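Local structure of leucine aminopeptidase A1, chloroplastic (5D8N) at residues 420-433 and 446-458. The protein removes N-terminal amino acids, preferably leucine, from peptides as a magnesium-dependent homohexameric M17 aminopeptidase of tomato chloroplasts, and has molecular chaperone activity. The protein carries 1 engineered substitution. Sequence-based numbering, arbitrary orientation.
Sequences ALGPSVAGAFTPND and SGEKLWRMPMEES
A chi1 of -167° sets R452 CG opposite the backbone N, and the chain stays extended to NE, which takes its guanidinium past A428 to T430 and D433. F429 and M453 both turn CG away from their own carbonyl carbon, and their side chains run side by side. M453 CB lies 3.4 Å from F429 CE2. M455 CG meets the same ring at its edge and packs 3.9 Å from F429 CB.

Strands 426-429 and 450-452 pair in parallel. A428 N donates to W451 O at 2.9 Å, and M453 N donates to A428 O at 2.8 Å. Helix 433-446 joins the two strands as a beta-alpha-beta unit at one edge of the large mixed sheet of the catalytic domain, with strand 450-452 outermost in this chain. Just after strand 426-429, T430 O accepts from R452 NH2 at 2.9 Å; the oxygen lies in the guanidinium plane, but the donor sits above the carbonyl plane. NH1 and NH2 both grip D433 OD1, with carboxylate and guanidinium planes 80° apart. R452 NE donates to a water at 2.8 Å; the same water accepts from T430 N and donates to M453 O. W451 NE1 bonds to R452 O of the second subunit, so strand 450-452 also faces a subunit interface.

T430 O, D433 and the water together fix the rotation of the guanidinium. The salt bridge ties strand 450-452 to the start of helix 433-446, and its paired charges probably favour an ionised D433.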
loop_
_atom_site.group_PDB
_atom_site.type_symbol
_atom_site.label_atom_id
_atom_site.label_comp_id
_atom_site.label_asym_id
_atom_site.label_seq_id
_atom_site.Cartn_x
_atom_site.Cartn_y
_atom_site.Cartn_z
ATOM N N ALA A 420 -14.696 -6.672 14.550
ATOM C CA ALA A 420 -15.671 -6.348 15.585
ATOM C C ALA A 420 -15.562 -7.230 16.827
ATOM O O ALA A 420 -15.677 -6.740 17.959
ATOM C CB ALA A 420 -17.065 -6.471 14.999
ATOM N N LEU A 421 -15.524 -8.546 16.601
ATOM C CA LEU A 421 -15.744 -9.486 17.686
ATOM C C LEU A 421 -14.563 -10.403 17.916
ATOM O O LEU A 421 -14.609 -11.247 18.794
ATOM C CB LEU A 421 -16.995 -10.322 17.437
ATOM C CG LEU A 421 -18.326 -9.584 17.461
ATOM C CD1 LEU A 421 -19.496 -10.495 17.058
ATOM C CD2 LEU A 421 -18.577 -9.053 18.846
ATOM N N GLY A 422 -13.505 -10.211 17.140
ATOM C CA GLY A 422 -12.302 -10.979 17.315
ATOM C C GLY A 422 -12.389 -12.349 16.678
ATOM O O GLY A 422 -13.361 -12.679 16.025
ATOM N N PRO A 423 -11.383 -13.183 16.917
ATOM C CA PRO A 423 -11.318 -14.506 16.295
ATOM C C PRO A 423 -12.279 -15.561 16.848
ATOM O O PRO A 423 -12.490 -16.591 16.198
ATOM C CB PRO A 423 -9.871 -14.945 16.538
ATOM C CG PRO A 423 -9.398 -14.147 17.720
ATOM C CD PRO A 423 -10.137 -12.824 17.613
ATOM N N SER A 424 -12.838 -15.330 18.032
ATOM C CA SER A 424 -13.448 -16.389 18.801
ATOM C C SER A 424 -14.967 -16.295 18.955
ATOM O O SER A 424 -15.584 -17.229 19.471
ATOM C CB SER A 424 -12.838 -16.453 20.197
ATOM O OG SER A 424 -11.437 -16.566 20.161
ATOM N N VAL A 425 -15.561 -15.182 18.536
ATOM C CA VAL A 425 -16.965 -14.888 18.819
ATOM C C VAL A 425 -17.701 -14.569 17.516
ATOM O O VAL A 425 -17.352 -13.632 16.806
ATOM C CB VAL A 425 -17.113 -13.668 19.768
ATOM C CG1 VAL A 425 -18.597 -13.431 20.067
ATOM C CG2 VAL A 425 -16.381 -13.897 21.096
ATOM N N ALA A 426 -18.706 -15.368 17.190
ATOM C CA ALA A 426 -19.454 -15.171 15.961
ATOM C C ALA A 426 -20.499 -14.086 16.155
ATOM O O ALA A 426 -20.985 -13.862 17.265
ATOM C CB ALA A 426 -20.109 -16.475 15.526
ATOM N N GLY A 427 -20.849 -13.412 15.068
ATOM C CA GLY A 427 -21.885 -12.399 15.101
ATOM C C GLY A 427 -23.210 -12.962 14.614
ATOM O O GLY A 427 -23.280 -13.561 13.549
ATOM N N ALA A 428 -24.271 -12.651 15.350
ATOM C CA ALA A 428 -25.614 -13.113 15.054
ATOM C C ALA A 428 -26.459 -11.902 14.678
ATOM O O ALA A 428 -26.526 -10.909 15.416
ATOM C CB ALA A 428 -26.212 -13.808 16.281
ATOM N N PHE A 429 -27.159 -12.024 13.556
ATOM C CA PHE A 429 -27.988 -10.954 13.038
ATOM C C PHE A 429 -29.381 -11.481 12.743
ATOM O O PHE A 429 -29.513 -12.463 12.022
ATOM C CB PHE A 429 -27.417 -10.407 11.730
ATOM C CG PHE A 429 -26.036 -9.836 11.864
ATOM C CD1 PHE A 429 -24.935 -10.649 11.780
ATOM C CD2 PHE A 429 -25.853 -8.473 11.892
ATOM C CE1 PHE A 429 -23.664 -10.131 11.873
ATOM C CE2 PHE A 429 -24.582 -7.945 11.997
ATOM C CZ PHE A 429 -23.485 -8.780 12.014
ATOM N N THR A 430 -30.396 -10.849 13.330
ATOM C CA THR A 430 -31.767 -11.256 13.046
ATOM C C THR A 430 -32.740 -10.106 13.257
ATOM O O THR A 430 -32.560 -9.320 14.169
ATOM C CB THR A 430 -32.187 -12.454 13.931
ATOM O OG1 THR A 430 -33.530 -12.840 13.640
ATOM C CG2 THR A 430 -32.093 -12.108 15.398
ATOM N N PRO A 431 -33.778 -10.014 12.411
ATOM C CA PRO A 431 -34.924 -9.145 12.693
ATOM C C PRO A 431 -35.798 -9.666 13.827
ATOM O O PRO A 431 -36.692 -8.971 14.282
ATOM C CB PRO A 431 -35.720 -9.146 11.380
ATOM C CG PRO A 431 -34.795 -9.712 10.344
ATOM C CD PRO A 431 -33.882 -10.642 11.084
ATOM N N ASN A 432 -35.606 -10.913 14.245
ATOM C CA ASN A 432 -36.591 -11.592 15.065
ATOM C C ASN A 432 -36.056 -11.784 16.494
ATOM O O ASN A 432 -35.143 -12.595 16.736
ATOM C CB ASN A 432 -36.959 -12.931 14.384
ATOM C CG ASN A 432 -37.392 -12.769 12.915
ATOM O OD1 ASN A 432 -36.659 -13.108 11.968
ATOM N ND2 ASN A 432 -38.651 -12.356 12.715
ATOM N N ASP A 433 -36.552 -10.993 17.441
ATOM C CA ASP A 433 -35.977 -10.985 18.779
ATOM C C ASP A 433 -36.082 -12.355 19.457
ATOM O O ASP A 433 -35.234 -12.715 20.269
ATOM C CB ASP A 433 -36.674 -9.956 19.666
ATOM C CG ASP A 433 -36.277 -8.524 19.339
ATOM O OD1 ASP A 433 -35.237 -8.293 18.672
ATOM O OD2 ASP A 433 -37.011 -7.635 19.813
ATOM N N SER A 446 -24.579 -25.126 24.576
ATOM C CA SER A 446 -23.473 -25.777 23.880
ATOM C C SER A 446 -22.099 -25.308 24.354
ATOM O O SER A 446 -21.095 -25.993 24.184
ATOM C CB SER A 446 -23.590 -25.480 22.393
ATOM O OG SER A 446 -23.299 -24.124 22.083
ATOM N N GLY A 447 -22.023 -24.109 24.911
ATOM C CA GLY A 447 -20.746 -23.549 25.279
ATOM C C GLY A 447 -20.075 -22.725 24.201
ATOM O O GLY A 447 -19.014 -22.156 24.445
ATOM N N GLU A 448 -20.714 -22.585 23.039
ATOM C CA GLU A 448 -20.124 -21.831 21.936
ATOM C C GLU A 448 -20.346 -20.326 22.129
ATOM O O GLU A 448 -21.337 -19.891 22.715
ATOM C CB GLU A 448 -20.693 -22.323 20.609
ATOM C CG GLU A 448 -20.276 -23.749 20.290
ATOM C CD GLU A 448 -20.422 -24.128 18.810
ATOM O OE1 GLU A 448 -21.545 -24.038 18.268
ATOM O OE2 GLU A 448 -19.465 -24.711 18.251
ATOM N N LYS A 449 -19.438 -19.522 21.591
ATOM C CA LYS A 449 -19.463 -18.065 21.779
ATOM C C LYS A 449 -20.027 -17.352 20.568
ATOM O O LYS A 449 -19.513 -17.497 19.455
ATOM C CB LYS A 449 -18.064 -17.502 22.025
ATOM C CG LYS A 449 -17.385 -18.028 23.277
ATOM C CD LYS A 449 -15.958 -17.497 23.375
ATOM C CE LYS A 449 -15.281 -18.218 24.536
ATOM N NZ LYS A 449 -14.085 -17.537 25.080
ATOM N N LEU A 450 -21.047 -16.532 20.831
ATOM C CA LEU A 450 -21.645 -15.672 19.822
ATOM C C LEU A 450 -22.247 -14.436 20.468
ATOM O O LEU A 450 -22.435 -14.380 21.682
ATOM C CB LEU A 450 -22.667 -16.449 18.965
ATOM C CG LEU A 450 -23.838 -17.174 19.621
ATOM C CD1 LEU A 450 -24.932 -16.208 20.047
ATOM C CD2 LEU A 450 -24.430 -18.198 18.678
ATOM N N TRP A 451 -22.557 -13.439 19.647
ATOM C CA TRP A 451 -23.048 -12.164 20.151
ATOM C C TRP A 451 -23.941 -11.547 19.085
ATOM O O TRP A 451 -23.550 -11.424 17.921
ATOM C CB TRP A 451 -21.874 -11.237 20.450
ATOM C CG TRP A 451 -22.219 -9.974 21.202
ATOM C CD1 TRP A 451 -22.475 -8.744 20.673
ATOM C CD2 TRP A 451 -22.385 -9.840 22.618
ATOM N NE1 TRP A 451 -22.716 -7.826 21.678
ATOM C CE2 TRP A 451 -22.639 -8.476 22.886
ATOM C CE3 TRP A 451 -22.388 -10.755 23.682
ATOM C CZ2 TRP A 451 -22.931 -8.011 24.166
ATOM C CZ3 TRP A 451 -22.560 -10.272 24.986
ATOM C CH2 TRP A 451 -22.838 -8.899 25.213
ATOM N N ARG A 452 -25.137 -11.131 19.489
ATOM C CA ARG A 452 -26.019 -10.463 18.562
ATOM C C ARG A 452 -25.481 -9.086 18.187
ATOM O O ARG A 452 -24.963 -8.338 19.030
ATOM C CB ARG A 452 -27.415 -10.338 19.140
ATOM C CG ARG A 452 -28.435 -9.942 18.086
ATOM C CD ARG A 452 -29.777 -9.587 18.704
ATOM N NE ARG A 452 -30.805 -9.335 17.704
ATOM C CZ ARG A 452 -32.074 -9.028 17.985
ATOM N NH1 ARG A 452 -32.504 -9.046 19.227
ATOM N NH2 ARG A 452 -32.960 -8.866 17.004
ATOM N N MET A 453 -25.599 -8.769 16.905
ATOM C CA MET A 453 -25.220 -7.463 16.387
ATOM C C MET A 453 -26.418 -6.857 15.676
ATOM O O MET A 453 -27.320 -7.569 15.227
ATOM C CB MET A 453 -24.075 -7.633 15.374
ATOM C CG MET A 453 -22.814 -8.187 16.004
ATOM S SD MET A 453 -21.971 -6.922 16.983
ATOM C CE MET A 453 -21.271 -5.921 15.699
ATOM N N PRO A 454 -26.471 -5.526 15.609
ATOM C CA PRO A 454 -27.720 -4.901 15.185
ATOM C C PRO A 454 -27.864 -4.895 13.666
ATOM O O PRO A 454 -26.919 -4.574 12.953
ATOM C CB PRO A 454 -27.556 -3.467 15.696
ATOM C CG PRO A 454 -26.073 -3.222 15.628
ATOM C CD PRO A 454 -25.444 -4.546 15.994
ATOM N N MET A 455 -29.072 -5.118 13.174
ATOM C CA MET A 455 -29.369 -4.878 11.781
ATOM C C MET A 455 -29.830 -3.448 11.535
ATOM O O MET A 455 -31.027 -3.174 11.427
ATOM C CB MET A 455 -30.392 -5.903 11.303
ATOM C CG MET A 455 -29.723 -7.275 11.268
ATOM S SD MET A 455 -30.704 -8.545 10.475
ATOM C CE MET A 455 -30.626 -7.979 8.785
ATOM N N GLU A 456 -28.883 -2.521 11.645
ATOM C CA GLU A 456 -29.172 -1.095 11.585
ATOM C C GLU A 456 -29.686 -0.675 10.204
ATOM O O GLU A 456 -28.911 -0.664 9.244
ATOM C CB GLU A 456 -27.913 -0.312 11.941
ATOM C CG GLU A 456 -28.005 1.184 11.740
ATOM C CD GLU A 456 -29.206 1.826 12.423
ATOM O OE1 GLU A 456 -29.503 1.480 13.584
ATOM O OE2 GLU A 456 -29.899 2.653 11.783
ATOM N N GLU A 457 -30.983 -0.377 10.108
ATOM C CA GLU A 457 -31.685 -0.255 8.820
ATOM C C GLU A 457 -31.162 0.910 7.990
ATOM O O GLU A 457 -31.156 0.858 6.762
ATOM C CB GLU A 457 -33.200 -0.037 8.977
ATOM C CG GLU A 457 -33.606 1.217 9.779
ATOM C CD GLU A 457 -33.802 2.541 8.998
ATOM O OE1 GLU A 457 -33.643 3.624 9.612
ATOM O OE2 GLU A 457 -34.201 2.558 7.803
ATOM N N SER A 458 -30.722 1.968 8.660
ATOM C CA SER A 458 -30.245 3.154 7.944
ATOM C C SER A 458 -29.072 2.860 7.018
ATOM O O SER A 458 -28.751 3.679 6.149
ATOM C CB SER A 458 -29.887 4.281 8.922
ATOM O OG SER A 458 -28.860 3.899 9.816
HETATM O O HOH W 1 -29.853 -8.559 15.134
HETATM O O HOH W 2 -31.269 -6.228 14.923
#